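Local atomic coordinates of putative transcriptional regulator (Bacillus cytotoxicus NVH 391-98, PDB entry 3K4H), a protein that binds a glucose-containing glycan in the cleft of its periplasmic-binding-protein-like domain and probably regulates transcription as a LacI-type DNA-binding protein. Residues 13-18 with 74-79; 93-98 with 106-111; 111-116 with 248-253. All coordinates share one frame; numbering follows the deposited sequence.

Interaction 1. Residues 13-18 with 74-79; sequences LVMPSS and ILLYSR. With GLC (alpha-D-glucopyranose), chain C.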
loop_
_atom_site.group_PDB
_atom_site.type_symbol
_atom_site.label_atom_id
_atom_site.label_comp_id
_atom_site.label_asym_id
_atom_site.label_seq_id
_atom_site.Cartn_x
_atom_site.Cartn_y
_atom_site.Cartn_z
ATOM N N LEU A 13 22.709 -9.478 -3.866
ATOM C CA LEU A 13 22.244 -8.210 -3.381
ATOM C C LEU A 13 22.807 -7.155 -4.282
ATOM O O LEU A 13 23.991 -7.205 -4.627
ATOM C CB LEU A 13 22.710 -7.991 -1.952
ATOM C CG LEU A 13 22.475 -9.099 -0.943
ATOM C CD1 LEU A 13 23.033 -8.662 0.395
ATOM C CD2 LEU A 13 20.989 -9.496 -0.818
ATOM N N VAL A 14 21.969 -6.203 -4.671
ATOM C CA VAL A 14 22.433 -5.101 -5.476
ATOM C C VAL A 14 22.135 -3.786 -4.785
ATOM O O VAL A 14 20.995 -3.501 -4.401
ATOM C CB VAL A 14 21.839 -5.135 -6.893
ATOM C CG1 VAL A 14 22.355 -3.989 -7.722
ATOM C CG2 VAL A 14 22.178 -6.435 -7.568
HETATM N N MSE A 15 23.194 -3.000 -4.614
HETATM C CA MSE A 15 23.095 -1.665 -4.087
HETATM C C MSE A 15 22.827 -0.580 -5.143
HETATM O O MSE A 15 22.948 -0.825 -6.339
HETATM C CB MSE A 15 24.362 -1.364 -3.337
HETATM C CG MSE A 15 24.140 -1.342 -1.867
HETATM SE SE MSE A 15 24.686 -2.941 -0.868
HETATM C CE MSE A 15 22.996 -3.097 0.076
ATOM N N PRO A 16 22.453 0.625 -4.712
ATOM C CA PRO A 16 22.371 1.737 -5.655
ATOM C C PRO A 16 23.740 2.290 -6.011
ATOM O O PRO A 16 23.845 3.064 -6.949
ATOM C CB PRO A 16 21.578 2.793 -4.914
ATOM C CG PRO A 16 21.134 2.180 -3.674
ATOM C CD PRO A 16 21.918 0.998 -3.392
ATOM N N SER A 17 24.774 1.869 -5.292
ATOM C CA SER A 17 26.133 2.364 -5.488
ATOM C C SER A 17 27.129 1.522 -4.669
ATOM O O SER A 17 26.744 0.530 -4.034
ATOM C CB SER A 17 26.225 3.858 -5.121
ATOM O OG SER A 17 27.493 4.387 -5.460
ATOM N N SER A 18 28.406 1.912 -4.692
ATOM C CA SER A 18 29.476 1.110 -4.080
ATOM C C SER A 18 29.079 0.577 -2.700
ATOM O O SER A 18 28.543 1.330 -1.876
ATOM C CB SER A 18 30.778 1.926 -3.982
ATOM O OG SER A 18 30.640 3.052 -3.119
ATOM N N ILE A 74 18.108 -9.704 -4.955
ATOM C CA ILE A 74 17.287 -8.683 -4.305
ATOM C C ILE A 74 17.863 -7.360 -4.677
ATOM O O ILE A 74 19.038 -7.146 -4.491
ATOM C CB ILE A 74 17.368 -8.775 -2.785
ATOM C CG1 ILE A 74 17.015 -10.163 -2.304
ATOM C CG2 ILE A 74 16.415 -7.805 -2.129
ATOM C CD1 ILE A 74 17.043 -10.319 -0.802
ATOM N N LEU A 75 17.058 -6.459 -5.212
ATOM C CA LEU A 75 17.536 -5.092 -5.450
ATOM C C LEU A 75 17.197 -4.252 -4.226
ATOM O O LEU A 75 16.018 -4.151 -3.843
ATOM C CB LEU A 75 16.870 -4.513 -6.691
ATOM C CG LEU A 75 17.478 -4.856 -8.045
ATOM C CD1 LEU A 75 16.515 -4.566 -9.141
ATOM C CD2 LEU A 75 18.703 -3.995 -8.260
ATOM N N LEU A 76 18.214 -3.677 -3.590
ATOM C CA LEU A 76 17.999 -2.948 -2.331
ATOM C C LEU A 76 17.537 -1.522 -2.551
ATOM O O LEU A 76 17.545 -0.695 -1.634
ATOM C CB LEU A 76 19.248 -2.951 -1.467
ATOM C CG LEU A 76 19.520 -4.226 -0.689
ATOM C CD1 LEU A 76 18.208 -4.872 -0.452
ATOM C CD2 LEU A 76 20.409 -5.180 -1.463
ATOM N N TYR A 77 17.137 -1.238 -3.774
ATOM C CA TYR A 77 16.788 0.102 -4.148
ATOM C C TYR A 77 15.826 0.055 -5.346
ATOM O O TYR A 77 15.641 -1.017 -5.944
ATOM C CB TYR A 77 18.046 0.873 -4.510
ATOM C CG TYR A 77 18.609 0.458 -5.831
ATOM C CD1 TYR A 77 19.370 -0.696 -5.948
ATOM C CD2 TYR A 77 18.360 1.209 -6.970
ATOM C CE1 TYR A 77 19.889 -1.085 -7.165
ATOM C CE2 TYR A 77 18.871 0.833 -8.199
ATOM C CZ TYR A 77 19.638 -0.318 -8.291
ATOM O OH TYR A 77 20.141 -0.707 -9.503
ATOM N N SER A 78 15.222 1.207 -5.668
ATOM C CA SER A 78 14.346 1.326 -6.807
ATOM C C SER A 78 14.503 2.639 -7.530
ATOM O O SER A 78 14.021 3.687 -7.094
ATOM C CB SER A 78 12.902 1.134 -6.416
ATOM O OG SER A 78 12.087 1.441 -7.525
ATOM N N ARG A 79 15.171 2.541 -8.671
ATOM C CA ARG A 79 15.503 3.671 -9.490
ATOM C C ARG A 79 14.738 3.558 -10.776
ATOM O O ARG A 79 14.502 2.465 -11.265
ATOM C CB ARG A 79 16.994 3.659 -9.806
ATOM C CG ARG A 79 17.484 4.981 -10.351
ATOM C CD ARG A 79 18.909 4.908 -10.788
ATOM N NE ARG A 79 19.818 4.742 -9.657
ATOM C CZ ARG A 79 20.616 3.688 -9.476
ATOM N NH1 ARG A 79 20.642 2.679 -10.356
ATOM N NH2 ARG A 79 21.398 3.656 -8.401
HETATM C C1 GLC C . 14.895 1.638 0.729
HETATM C C2 GLC C . 14.775 1.212 -0.719
HETATM C C3 GLC C . 13.580 1.952 -1.295
HETATM C C4 GLC C . 12.302 1.620 -0.502
HETATM C C5 GLC C . 12.514 1.864 0.974
HETATM C C6 GLC C . 11.305 1.365 1.728
HETATM O O2 GLC C . 15.953 1.583 -1.398
HETATM O O3 GLC C . 13.535 1.651 -2.672
HETATM O O4 GLC C . 11.269 2.506 -0.793
HETATM O O5 GLC C . 13.718 1.259 1.432
HETATM O O6 GLC C . 10.647 2.509 2.203
#
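V14 and L75 sit side by side in neighbouring parallel strands, 10-14 and 72-75, of the sheet of a periplasmic-binding-protein-like subdomain. Beyond them the chains spread into loops at the sugar-binding end. Two backbone hydrogen bonds hold the register, both made by V14: its N donates to I74 O at 3.1 Å, and its O accepts from L76 N at 2.9 Å. V14 thus bridges the residues flanking L75, as parallel pairing requires.

Apolar contacts fill both faces, where branched aliphatic residues suit the buried interior. On one face V14 CB meets L75 CD2 at 3.6 Å, while V14 CG1, anti to the backbone N (chi1 -179°), reaches the ring of Y77. On the other, L13 and I74 lie alongside each other, CD2 to CD1 4.0 Å. There L76 CD2 also touches L13 CB and the terminal CE of M15, a selenomethionine, and V31 and I35 of helix 27-41 pack against L76.

The loops meet through a proline and an aromatic ring. P16 CA stands over the centre of one face of Y77 in a CH-pi contact, 3.9 Å from the ring centroid, with V14 O at the ring edge. A rigid proline suits this place because its ring, too, lies against Y77, P16 CG coming 3.5 Å from Y77 CB.

Polar contacts complete the meeting of the loops. R79 NH2 makes a weak hydrogen bond to P16 O, with Y77 CE2 against one face of its guanidinium group. Separately, the carbonyl of L76 turns to the ligand, and glucose O2 donates to L76 O at 2.8 Å.

Interaction 2. Residues 93-98 with 106-111; sequences FPFVLI and DEITYV. With GLC (alpha-D-glucopyranose), chain C.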
loop_
_atom_site.group_PDB
_atom_site.type_symbol
_atom_site.label_atom_id
_atom_site.label_comp_id
_atom_site.label_asym_id
_atom_site.label_seq_id
_atom_site.Cartn_x
_atom_site.Cartn_y
_atom_site.Cartn_z
ATOM N N PHE A 93 15.356 -13.571 -15.250
ATOM C CA PHE A 93 16.031 -13.973 -14.013
ATOM C C PHE A 93 15.176 -13.628 -12.806
ATOM O O PHE A 93 14.601 -12.536 -12.778
ATOM C CB PHE A 93 17.394 -13.288 -13.898
ATOM C CG PHE A 93 18.275 -13.903 -12.867
ATOM C CD1 PHE A 93 18.332 -13.372 -11.575
ATOM C CD2 PHE A 93 19.016 -15.043 -13.166
ATOM C CE1 PHE A 93 19.129 -13.965 -10.597
ATOM C CE2 PHE A 93 19.808 -15.647 -12.214
ATOM C CZ PHE A 93 19.873 -15.112 -10.919
ATOM N N PRO A 94 15.087 -14.531 -11.798
ATOM C CA PRO A 94 14.217 -14.212 -10.657
ATOM C C PRO A 94 14.781 -13.105 -9.781
ATOM O O PRO A 94 15.904 -13.210 -9.306
ATOM C CB PRO A 94 14.139 -15.530 -9.859
ATOM C CG PRO A 94 14.953 -16.501 -10.558
ATOM C CD PRO A 94 15.797 -15.802 -11.595
ATOM N N PHE A 95 14.008 -12.045 -9.569
ATOM C CA PHE A 95 14.433 -10.965 -8.695
ATOM C C PHE A 95 13.281 -10.297 -7.955
ATOM O O PHE A 95 12.116 -10.441 -8.315
ATOM C CB PHE A 95 15.196 -9.917 -9.482
ATOM C CG PHE A 95 14.311 -9.018 -10.291
ATOM C CD1 PHE A 95 13.950 -9.365 -11.596
ATOM C CD2 PHE A 95 13.833 -7.823 -9.749
ATOM C CE1 PHE A 95 13.129 -8.544 -12.339
ATOM C CE2 PHE A 95 13.017 -6.995 -10.488
ATOM C CZ PHE A 95 12.656 -7.359 -11.791
ATOM N N VAL A 96 13.639 -9.515 -6.935
ATOM C CA VAL A 96 12.658 -8.849 -6.076
ATOM C C VAL A 96 13.126 -7.433 -5.755
ATOM O O VAL A 96 14.328 -7.216 -5.548
ATOM C CB VAL A 96 12.492 -9.644 -4.758
ATOM C CG1 VAL A 96 12.055 -8.731 -3.632
ATOM C CG2 VAL A 96 11.511 -10.782 -4.933
ATOM N N LEU A 97 12.195 -6.483 -5.707
ATOM C CA LEU A 97 12.523 -5.099 -5.312
ATOM C C LEU A 97 12.300 -4.786 -3.832
ATOM O O LEU A 97 11.363 -5.316 -3.211
ATOM C CB LEU A 97 11.716 -4.083 -6.120
ATOM C CG LEU A 97 12.194 -3.496 -7.441
ATOM C CD1 LEU A 97 11.405 -2.260 -7.772
ATOM C CD2 LEU A 97 13.610 -3.090 -7.301
ATOM N N ILE A 98 13.144 -3.912 -3.272
ATOM C CA ILE A 98 12.804 -3.222 -2.012
ATOM C C ILE A 98 12.515 -1.776 -2.404
ATOM O O ILE A 98 13.428 -0.981 -2.562
ATOM C CB ILE A 98 13.935 -3.306 -0.919
ATOM C CG1 ILE A 98 14.364 -4.766 -0.635
ATOM C CG2 ILE A 98 13.516 -2.558 0.373
ATOM C CD1 ILE A 98 14.880 -5.016 0.802
ATOM N N ASP A 106 2.267 -4.810 -11.760
ATOM C CA ASP A 106 1.715 -6.138 -12.025
ATOM C C ASP A 106 2.768 -7.219 -12.278
ATOM O O ASP A 106 2.571 -8.358 -11.862
ATOM C CB ASP A 106 0.661 -6.110 -13.153
ATOM C CG ASP A 106 1.116 -5.333 -14.404
ATOM O OD1 ASP A 106 0.421 -5.420 -15.444
ATOM O OD2 ASP A 106 2.148 -4.626 -14.366
ATOM N N GLU A 107 3.881 -6.872 -12.926
ATOM C CA GLU A 107 4.902 -7.867 -13.315
ATOM C C GLU A 107 6.006 -8.130 -12.277
ATOM O O GLU A 107 6.550 -9.237 -12.209
ATOM C CB GLU A 107 5.535 -7.491 -14.663
ATOM C CG GLU A 107 4.735 -7.924 -15.883
ATOM C CD GLU A 107 5.008 -7.059 -17.113
ATOM O OE1 GLU A 107 5.723 -7.542 -18.023
ATOM O OE2 GLU A 107 4.513 -5.903 -17.171
ATOM N N ILE A 108 6.339 -7.110 -11.485
ATOM C CA ILE A 108 7.460 -7.173 -10.547
ATOM C C ILE A 108 6.996 -7.420 -9.115
ATOM O O ILE A 108 6.039 -6.775 -8.660
ATOM C CB ILE A 108 8.250 -5.860 -10.591
ATOM C CG1 ILE A 108 8.737 -5.585 -12.013
ATOM C CG2 ILE A 108 9.429 -5.870 -9.595
ATOM C CD1 ILE A 108 8.948 -4.094 -12.316
ATOM N N THR A 109 7.715 -8.228 -8.364
ATOM C CA THR A 109 7.392 -8.423 -6.962
ATOM C C THR A 109 8.250 -7.558 -6.085
ATOM O O THR A 109 9.424 -7.588 -6.176
ATOM C CB THR A 109 7.678 -9.804 -6.550
ATOM O OG1 THR A 109 7.162 -10.674 -7.536
ATOM C CG2 THR A 109 7.004 -10.085 -5.298
ATOM N N TYR A 110 7.643 -6.771 -5.234
ATOM C CA TYR A 110 8.381 -5.839 -4.463
ATOM C C TYR A 110 7.914 -5.692 -3.050
ATOM O O TYR A 110 6.834 -6.029 -2.757
ATOM C CB TYR A 110 8.424 -4.526 -5.195
ATOM C CG TYR A 110 7.171 -3.761 -5.177
ATOM C CD1 TYR A 110 6.861 -2.978 -4.124
ATOM C CD2 TYR A 110 6.318 -3.780 -6.232
ATOM C CE1 TYR A 110 5.749 -2.272 -4.103
ATOM C CE2 TYR A 110 5.190 -3.075 -6.215
ATOM C CZ TYR A 110 4.906 -2.320 -5.146
ATOM O OH TYR A 110 3.763 -1.589 -5.112
ATOM N N VAL A 111 8.787 -5.226 -2.177
ATOM C CA VAL A 111 8.509 -4.967 -0.782
ATOM C C VAL A 111 8.700 -3.498 -0.505
ATOM O O VAL A 111 9.598 -2.925 -0.996
ATOM C CB VAL A 111 9.431 -5.722 0.077
ATOM C CG1 VAL A 111 9.044 -5.574 1.432
ATOM C CG2 VAL A 111 9.373 -7.097 -0.262
HETATM C C1 GLC C . 14.895 1.638 0.729
HETATM C C2 GLC C . 14.775 1.212 -0.719
HETATM C C3 GLC C . 13.580 1.952 -1.295
HETATM C C4 GLC C . 12.302 1.620 -0.502
HETATM C C5 GLC C . 12.514 1.864 0.974
HETATM C C6 GLC C . 11.305 1.365 1.728
HETATM O O2 GLC C . 15.953 1.583 -1.398
HETATM O O3 GLC C . 13.535 1.651 -2.672
HETATM O O4 GLC C . 11.269 2.506 -0.793
HETATM O O5 GLC C . 13.718 1.259 1.432
HETATM O O6 GLC C . 10.647 2.509 2.203
#
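L97 and Y110 are paired in register on parallel strands, 95-98 and 110-112, which lie next to each other in the parallel sheet of a periplasmic-binding-protein-like subdomain. Their CB atoms meet at 3.4 Å on one face, while I98 and V111 point to the other.

L97 is the residue whose backbone serves this seam. Its N donates to T109 O at 3.0 Å, lying in the plane of that carbonyl, and its O accepts from V111 N at 2.8 Å, with the donor tilted 29° from the carbonyl plane. The residues flanking L97 bond on the side facing strand 72-75, where V96 O probably accepts from L75 N and I98 N probably donates to L75 O. Y110 likewise turns outward, its backbone bonded to I272, so donors and acceptors of a buried sheet are shared out alternately between two flanking strands. T109 O also receives a CA-H...O contact from V96 CA, and L97 O one from Y110 CA at 3.3 Å. The hydroxyl of T109 is hydrogen-bonded to K261 NZ of helix 247-264.

Away from these bonds the contact is apolar. I108 CG2 packs obliquely on the F95 ring, 3.9 Å from CE2, two bulky apolar groups that suit this buried place; I85 and L88 of helix 83-90 flank the same phenylalanine. On the other face the beta-branched residues V96, I98 and V111 suit an extended chain and pack under helix 247-264, touching L258 and A254.

At the end of strand 95-98 the backbone leaves the sheet pattern for the ligand: I98 O accepts a hydrogen bond from glucose O3 at 2.6 Å.

Interaction 3. Residues 111-116 with 248-253; sequences VDNDNY and YQLGYE. With GLC (alpha-D-glucopyranose), chain C.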
loop_
_atom_site.group_PDB
_atom_site.type_symbol
_atom_site.label_atom_id
_atom_site.label_comp_id
_atom_site.label_asym_id
_atom_site.label_seq_id
_atom_site.Cartn_x
_atom_site.Cartn_y
_atom_site.Cartn_z
ATOM N N VAL A 111 8.787 -5.226 -2.177
ATOM C CA VAL A 111 8.509 -4.967 -0.782
ATOM C C VAL A 111 8.700 -3.498 -0.505
ATOM O O VAL A 111 9.598 -2.925 -0.996
ATOM C CB VAL A 111 9.431 -5.722 0.077
ATOM C CG1 VAL A 111 9.044 -5.574 1.432
ATOM C CG2 VAL A 111 9.373 -7.097 -0.262
ATOM N N ASP A 112 7.794 -2.860 0.195
ATOM C CA ASP A 112 7.893 -1.437 0.378
ATOM C C ASP A 112 7.139 -0.995 1.568
ATOM O O ASP A 112 6.475 -1.755 2.136
ATOM C CB ASP A 112 7.372 -0.744 -0.844
ATOM C CG ASP A 112 7.803 0.654 -0.943
ATOM O OD1 ASP A 112 8.738 1.031 -0.279
ATOM O OD2 ASP A 112 7.207 1.386 -1.700
ATOM N N ASN A 113 7.319 0.227 1.997
ATOM C CA ASN A 113 6.427 0.827 2.945
ATOM C C ASN A 113 5.481 1.710 2.194
ATOM O O ASN A 113 5.760 2.079 1.119
ATOM C CB ASN A 113 7.139 1.730 3.893
ATOM C CG ASN A 113 8.346 1.165 4.426
ATOM O OD1 ASN A 113 9.399 1.424 3.949
ATOM N ND2 ASN A 113 8.225 0.468 5.485
ATOM N N ASP A 114 4.355 2.065 2.756
ATOM C CA ASP A 114 3.468 2.977 2.053
ATOM C C ASP A 114 3.983 4.389 2.249
ATOM O O ASP A 114 3.415 5.184 3.026
ATOM C CB ASP A 114 2.038 2.855 2.556
ATOM C CG ASP A 114 1.072 3.715 1.777
ATOM O OD1 ASP A 114 -0.118 3.698 2.115
ATOM O OD2 ASP A 114 1.497 4.422 0.838
ATOM N N ASN A 115 5.081 4.681 1.557
ATOM C CA ASN A 115 5.787 5.930 1.665
ATOM C C ASN A 115 4.927 7.146 1.352
ATOM O O ASN A 115 5.085 8.194 1.972
ATOM C CB ASN A 115 6.977 5.886 0.740
ATOM C CG ASN A 115 8.120 5.144 1.342
ATOM O OD1 ASN A 115 8.446 5.363 2.511
ATOM N ND2 ASN A 115 8.736 4.246 0.572
ATOM N N TYR A 116 4.008 7.000 0.401
ATOM C CA TYR A 116 3.103 8.086 0.084
ATOM C C TYR A 116 2.338 8.480 1.327
ATOM O O TYR A 116 2.331 9.654 1.706
ATOM C CB TYR A 116 2.140 7.715 -1.032
ATOM C CG TYR A 116 1.171 8.818 -1.340
ATOM C CD1 TYR A 116 1.490 9.819 -2.247
ATOM C CD2 TYR A 116 -0.062 8.880 -0.695
ATOM C CE1 TYR A 116 0.580 10.839 -2.512
ATOM C CE2 TYR A 116 -0.951 9.878 -0.945
ATOM C CZ TYR A 116 -0.628 10.849 -1.849
ATOM O OH TYR A 116 -1.536 11.837 -2.074
ATOM N N TYR A 248 14.375 -3.877 9.012
ATOM C CA TYR A 248 14.692 -5.281 9.141
ATOM C C TYR A 248 13.620 -6.105 8.433
ATOM O O TYR A 248 13.920 -7.041 7.690
ATOM C CB TYR A 248 14.750 -5.640 10.628
ATOM C CG TYR A 248 14.873 -7.110 10.944
ATOM C CD1 TYR A 248 16.120 -7.679 11.178
ATOM C CD2 TYR A 248 13.747 -7.938 11.006
ATOM C CE1 TYR A 248 16.249 -9.035 11.486
ATOM C CE2 TYR A 248 13.857 -9.292 11.304
ATOM C CZ TYR A 248 15.118 -9.824 11.550
ATOM O OH TYR A 248 15.282 -11.155 11.833
ATOM N N GLN A 249 12.358 -5.764 8.678
ATOM C CA GLN A 249 11.259 -6.556 8.155
ATOM C C GLN A 249 11.183 -6.373 6.632
ATOM O O GLN A 249 10.845 -7.327 5.917
ATOM C CB GLN A 249 9.947 -6.212 8.856
ATOM C CG GLN A 249 9.073 -7.428 9.142
ATOM C CD GLN A 249 9.704 -8.489 10.101
ATOM O OE1 GLN A 249 10.174 -8.168 11.208
ATOM N NE2 GLN A 249 9.660 -9.763 9.683
ATOM N N LEU A 250 11.559 -5.186 6.140
ATOM C CA LEU A 250 11.672 -4.965 4.711
ATOM C C LEU A 250 12.611 -6.014 4.149
ATOM O O LEU A 250 12.317 -6.608 3.133
ATOM C CB LEU A 250 12.207 -3.561 4.381
ATOM C CG LEU A 250 11.356 -2.297 4.581
ATOM C CD1 LEU A 250 12.199 -1.077 4.204
ATOM C CD2 LEU A 250 10.039 -2.300 3.790
ATOM N N GLY A 251 13.732 -6.249 4.829
ATOM C CA GLY A 251 14.769 -7.158 4.351
ATOM C C GLY A 251 14.316 -8.596 4.406
ATOM O O GLY A 251 14.462 -9.345 3.440
ATOM N N TYR A 252 13.721 -8.958 5.536
ATOM C CA TYR A 252 13.369 -10.324 5.829
ATOM C C TYR A 252 12.316 -10.733 4.830
ATOM O O TYR A 252 12.443 -11.745 4.132
ATOM C CB TYR A 252 12.793 -10.358 7.223
ATOM C CG TYR A 252 12.481 -11.725 7.762
ATOM C CD1 TYR A 252 13.391 -12.380 8.588
ATOM C CD2 TYR A 252 11.268 -12.356 7.485
ATOM C CE1 TYR A 252 13.110 -13.638 9.118
ATOM C CE2 TYR A 252 10.990 -13.624 7.995
ATOM C CZ TYR A 252 11.916 -14.246 8.817
ATOM O OH TYR A 252 11.669 -15.471 9.365
ATOM N N GLU A 253 11.280 -9.909 4.752
ATOM C CA GLU A 253 10.211 -10.125 3.824
ATOM C C GLU A 253 10.671 -10.092 2.349
ATOM O O GLU A 253 10.191 -10.887 1.545
ATOM C CB GLU A 253 9.054 -9.164 4.112
ATOM C CG GLU A 253 7.692 -9.882 4.049
ATOM C CD GLU A 253 7.476 -10.858 5.193
ATOM O OE1 GLU A 253 7.868 -10.536 6.332
ATOM O OE2 GLU A 253 6.907 -11.948 4.968
HETATM C C1 GLC C . 14.895 1.638 0.729
HETATM C C2 GLC C . 14.775 1.212 -0.719
HETATM C C3 GLC C . 13.580 1.952 -1.295
HETATM C C4 GLC C . 12.302 1.620 -0.502
HETATM C C5 GLC C . 12.514 1.864 0.974
HETATM C C6 GLC C . 11.305 1.365 1.728
HETATM O O2 GLC C . 15.953 1.583 -1.398
HETATM O O3 GLC C . 13.535 1.651 -2.672
HETATM O O4 GLC C . 11.269 2.506 -0.793
HETATM O O5 GLC C . 13.718 1.259 1.432
HETATM O O6 GLC C . 10.647 2.509 2.203
#
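V111, near the end of strand 110-112, comes up against L250 in the first turns of helix 247-264, their CA atoms 6.3 Å apart, and no hydrogen bond joins the two backbones. After the strand the chain bends through an inverse gamma turn centred on D114, which is also the N-cap of helix 115-128; N115 N donates to N113 O across the turn. The helical segment keeps its own bonds, such as E253 N to Q249 O.

The apolar part of the contact is small: V111 CG1 lies 4.2 Å from L250 CD2. The same methyl also approaches the carbonyl oxygen L250 O, and V111 CG2 reaches the backbone at E253. The L250 side chain, with CG anti to its own carbonyl carbon (chi1 -72°), stretches from the helix to the loop, and its two methyls divide the work. CD2 meets N113 ND2 at 3.7 Å, the side chains crossing at about a right angle, while CD1 lies 3.6 Å from glucose C6. A leucine fits here because it can touch both the amide and the sugar's carbon.

The polar side chains meet the sugar from the other segment. D112 OD1 accepts from glucose O4 at 3.0 Å. The N113 amide is fixed by two bonds from ND2, to V245 O and I274 O; its OD1 faces glucose O6, modelled too close for the exact geometry to be trusted. N115 ND2 donates to that same O6 at 3.1 Å in a fairly straight bond (161°), and N115 OD1 is held by R149, so both amides are oriented by second-shell partners. The carboxylate of E253 leads away, its OE2 in a salt bridge with K270 of the second subunit.

Acidic and amide groups reading sugar hydroxyls beside an apolar residue are characteristic of carbohydrate-binding clefts, here at the ends of the parallel strands.

In the fold
Interactions 1 and 2 are strand pairs of the six-stranded parallel sheet, and interaction 3 packs helix 247-264 on the end of its strand 110-112. They follow one another along the chain, each closing before the next opens. Interactions 1 and 2 have centres 12 Å apart and are joined by L75 of strand 72-75 to V96 and I98 of strand 95-98. Interactions 2 and 3 share V111, and I98 CD1 packs on L250 O and G251 CA of helix 247-264. Interactions 1 and 3, centres 14 Å apart, do not touch but meet through the ligand: all three hydrogen-bond the same glucose, so three successive strand ends together shape one side of the glycan pocket.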